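Phosphoacetylglucosamine mutase (Aspergillus lentulus, PDB 5O9X) catalyses the interconversion of N-acetylglucosamine 6-phosphate and N-acetylglucosamine 1-phosphate, a phosphomutase reaction. Local coordinates at residues 459-464 / 527-532. The protein carries 1 engineered substitution. Sequence-based numbering, arbitrary orientation.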
ATOM      1  N   ARG A 459      -1.211  -0.603  21.062  1.00 14.75           N
ATOM      2  CA  ARG A 459      -2.571  -0.065  20.985  1.00 17.53           C
ATOM      3  C   ARG A 459      -2.567   1.110  20.050  1.00 16.34           C
ATOM      4  O   ARG A 459      -1.650   1.924  20.124  1.00 17.74           O
ATOM      5  CB  ARG A 459      -3.017   0.376  22.434  1.00 18.27           C
ATOM      6  CG  ARG A 459      -4.318   1.156  22.492  1.00 25.27           C
ATOM      7  CD  ARG A 459      -5.553   0.349  22.250  1.00 27.14           C
ATOM      8  NE  ARG A 459      -5.570  -0.885  23.104  1.00 37.07           N
ATOM      9  CZ  ARG A 459      -6.657  -1.613  23.354  1.00 43.35           C
ATOM     10  NH1 ARG A 459      -7.829  -1.211  22.873  1.00 48.77           N
ATOM     11  NH2 ARG A 459      -6.592  -2.737  24.074  1.00 39.60           N
ATOM     12  N   LEU A 460      -3.580   1.185  19.174  1.00 16.20           N
ATOM     13  CA  LEU A 460      -3.831   2.401  18.352  1.00 15.25           C
ATOM     14  C   LEU A 460      -5.064   3.103  18.857  1.00 15.19           C
ATOM     15  O   LEU A 460      -6.061   2.424  19.204  1.00 15.53           O
ATOM     16  CB  LEU A 460      -4.069   2.028  16.863  1.00 14.77           C
ATOM     17  CG  LEU A 460      -2.771   1.632  16.086  1.00 16.15           C
ATOM     18  CD1 LEU A 460      -3.067   0.830  14.812  1.00 15.18           C
ATOM     19  CD2 LEU A 460      -1.831   2.834  15.764  1.00 13.63           C
ATOM     20  N   VAL A 461      -5.045   4.439  18.920  1.00 14.09           N
ATOM     21  CA  VAL A 461      -6.276   5.215  19.247  1.00 13.70           C
ATOM     22  C   VAL A 461      -6.438   6.301  18.212  1.00 15.28           C
ATOM     23  O   VAL A 461      -5.470   7.075  17.977  1.00 13.79           O
ATOM     24  CB  VAL A 461      -6.147   5.930  20.621  1.00 15.00           C
ATOM     25  CG1 VAL A 461      -7.490   6.665  21.010  1.00 16.53           C
ATOM     26  CG2 VAL A 461      -5.787   4.938  21.690  1.00 16.23           C
ATOM     27  N   ARG A 462      -7.645   6.396  17.633  1.00 15.03           N
ATOM     28  CA  ARG A 462      -7.897   7.380  16.594  1.00 18.23           C
ATOM     29  C   ARG A 462      -8.545   8.534  17.341  1.00 17.78           C
ATOM     30  O   ARG A 462      -9.585   8.331  17.982  1.00 16.55           O
ATOM     31  CB  ARG A 462      -8.874   6.806  15.539  1.00 18.21           C
ATOM     32  CG  ARG A 462      -9.188   7.655  14.278  1.00 19.96           C
ATOM     33  CD  ARG A 462     -10.354   6.955  13.534  1.00 19.98           C
ATOM     34  NE  ARG A 462     -10.718   7.619  12.283  1.00 22.64           N
ATOM     35  CZ  ARG A 462     -11.464   8.736  12.282  1.00 24.63           C
ATOM     36  NH1 ARG A 462     -11.917   9.223  13.438  1.00 22.40           N
ATOM     37  NH2 ARG A 462     -11.752   9.334  11.147  1.00 23.15           N
ATOM     38  N   VAL A 463      -7.904   9.712  17.294  1.00 15.99           N
ATOM     39  CA  VAL A 463      -8.350  10.848  18.103  1.00 17.30           C
ATOM     40  C   VAL A 463      -8.923  11.915  17.169  1.00 18.85           C
ATOM     41  O   VAL A 463      -8.241  12.369  16.266  1.00 18.17           O
ATOM     42  CB  VAL A 463      -7.219  11.460  19.001  1.00 18.58           C
ATOM     43  CG1 VAL A 463      -7.740  12.693  19.791  1.00 18.31           C
ATOM     44  CG2 VAL A 463      -6.581  10.377  19.901  1.00 16.75           C
ATOM     45  N   GLU A 464     -10.169  12.333  17.417  1.00 18.62           N
ATOM     46  CA  GLU A 464     -10.754  13.465  16.612  1.00 23.00           C
ATOM     47  C   GLU A 464     -10.369  14.791  17.213  1.00 22.28           C
ATOM     48  O   GLU A 464     -10.397  14.904  18.410  1.00 24.54           O
ATOM     49  CB  GLU A 464     -12.292  13.284  16.528  1.00 27.14           C
ATOM     50  CG  GLU A 464     -12.534  12.278  15.422  1.00 32.14           C
ATOM     51  CD  GLU A 464     -13.963  11.940  15.151  1.00 41.07           C
ATOM     52  OE1 GLU A 464     -14.842  12.289  15.983  1.00 40.57           O
ATOM     53  OE2 GLU A 464     -14.167  11.233  14.120  1.00 47.55           O
ATOM     54  N   ASP A 527      -2.681   1.906  29.149  1.00 17.68           N
ATOM     55  CA  ASP A 527      -2.645   3.133  29.975  1.00 18.29           C
ATOM     56  C   ASP A 527      -1.889   4.251  29.267  1.00 17.04           C
ATOM     57  O   ASP A 527      -2.337   5.400  29.205  1.00 16.77           O
ATOM     58  CB  ASP A 527      -1.946   2.807  31.291  1.00 15.33           C
ATOM     59  CG  ASP A 527      -2.145   3.890  32.358  1.00 19.91           C
ATOM     60  OD1 ASP A 527      -3.256   4.455  32.356  1.00 18.41           O
ATOM     61  OD2 ASP A 527      -1.185   4.131  33.164  1.00 20.15           O
ATOM     62  N   LEU A 528      -0.755   3.894  28.670  1.00 13.47           N
ATOM     63  CA  LEU A 528       0.060   4.887  27.964  1.00 13.90           C
ATOM     64  C   LEU A 528      -0.748   5.443  26.790  1.00 14.58           C
ATOM     65  O   LEU A 528      -0.825   6.674  26.599  1.00 15.56           O
ATOM     66  CB  LEU A 528       1.374   4.222  27.487  1.00 14.50           C
ATOM     67  CG  LEU A 528       2.287   5.140  26.650  1.00 13.02           C
ATOM     68  CD1 LEU A 528       2.647   6.514  27.255  1.00 13.51           C
ATOM     69  CD2 LEU A 528       3.604   4.302  26.386  1.00 14.12           C
ATOM     70  N   ALA A 529      -1.401   4.567  26.033  1.00 15.65           N
ATOM     71  CA  ALA A 529      -2.152   5.025  24.842  1.00 15.04           C
ATOM     72  C   ALA A 529      -3.285   5.963  25.279  1.00 15.34           C
ATOM     73  O   ALA A 529      -3.498   6.982  24.642  1.00 14.23           O
ATOM     74  CB  ALA A 529      -2.781   3.829  24.128  1.00 16.06           C
ATOM     75  N   THR A 530      -3.986   5.614  26.372  1.00 14.03           N
ATOM     76  CA  THR A 530      -5.143   6.410  26.784  1.00 14.91           C
ATOM     77  C   THR A 530      -4.649   7.765  27.304  1.00 15.36           C
ATOM     78  O   THR A 530      -5.264   8.817  27.031  1.00 16.35           O
ATOM     79  CB  THR A 530      -5.932   5.705  27.889  1.00 16.09           C
ATOM     80  OG1 THR A 530      -6.458   4.495  27.368  1.00 16.96           O
ATOM     81  CG2 THR A 530      -7.186   6.570  28.396  1.00 19.27           C
ATOM     82  N   ARG A 531      -3.584   7.778  28.110  1.00 15.46           N
ATOM     83  CA  ARG A 531      -3.078   9.064  28.649  1.00 14.96           C
ATOM     84  C   ARG A 531      -2.545  10.005  27.561  1.00 14.47           C
ATOM     85  O   ARG A 531      -2.778  11.281  27.574  1.00 13.04           O
ATOM     86  CB  ARG A 531      -1.958   8.823  29.733  1.00 13.43           C
ATOM     87  CG  ARG A 531      -2.541   8.179  30.975  1.00 13.45           C
ATOM     88  CD  ARG A 531      -1.405   7.836  31.935  1.00 14.17           C
ATOM     89  NE  ARG A 531      -1.837   7.180  33.196  1.00 15.93           N
ATOM     90  CZ  ARG A 531      -2.038   7.839  34.360  1.00 18.02           C
ATOM     91  NH1 ARG A 531      -1.947   9.181  34.438  1.00 14.77           N
ATOM     92  NH2 ARG A 531      -2.358   7.157  35.438  1.00 16.24           N
ATOM     93  N   VAL A 532      -1.848   9.404  26.592  1.00 14.54           N
ATOM     94  CA  VAL A 532      -1.353  10.195  25.381  1.00 13.08           C
ATOM     95  C   VAL A 532      -2.566  10.681  24.588  1.00 14.38           C
ATOM     96  O   VAL A 532      -2.612  11.877  24.188  1.00 13.70           O
ATOM     97  CB  VAL A 532      -0.362   9.360  24.491  1.00 14.17           C
ATOM     98  CG1 VAL A 532      -0.024  10.137  23.190  1.00 12.36           C
ATOM     99  CG2 VAL A 532       0.947   9.132  25.312  1.00 14.16           C
TER
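R459 NE forms a salt bridge with D526 OD1, and the same arginine lays its aliphatic base on A529. D526 comes just before 527-532 on the same helix. The contact is strand-on-helix packing in the C-terminal domain of the phosphohexomutase fold. Strand 458-463 is an edge strand of a three-stranded antiparallel sheet, and helix 522-539 packs on one face of it. Across the two segments no hydrogen bond forms; the touching is through carbon. R459 CG comes to 3.5 Å from A529 CB, and R459 CB lies 3.9 Å from that same methyl. With CG anti to the backbone N (chi1 171°), the R459 chain sets this carbon beside A529. The bends at chi2 and chi3 then turn the rest of the chain away from the methyl, and NE ends at the D526 carboxylate. V461, two residues along the strand, meets the methyl too. Its CG2 is 4.0 Å from A529 CB, so one small side chain serves two strand residues. The small A529 fits a close approach: the CA atoms of R459 and A529 are 6.4 Å apart. A529 also touches A517 on strand 513-518, which pairs with 458-463 through backbone bonds, and V461 and V463 extend the packing to A533. The side chain of V461 is about 13 Å from the bound glucose 1,6-bisphosphate, so the contact does not reach the ligand. At the far end of the strand, apart from the helix, a salt bridge forms within 459-464: R462 NH1 reaches E464 OE2 at 3.1 Å, meeting the anti side of that carboxylate from 33° out of its plane.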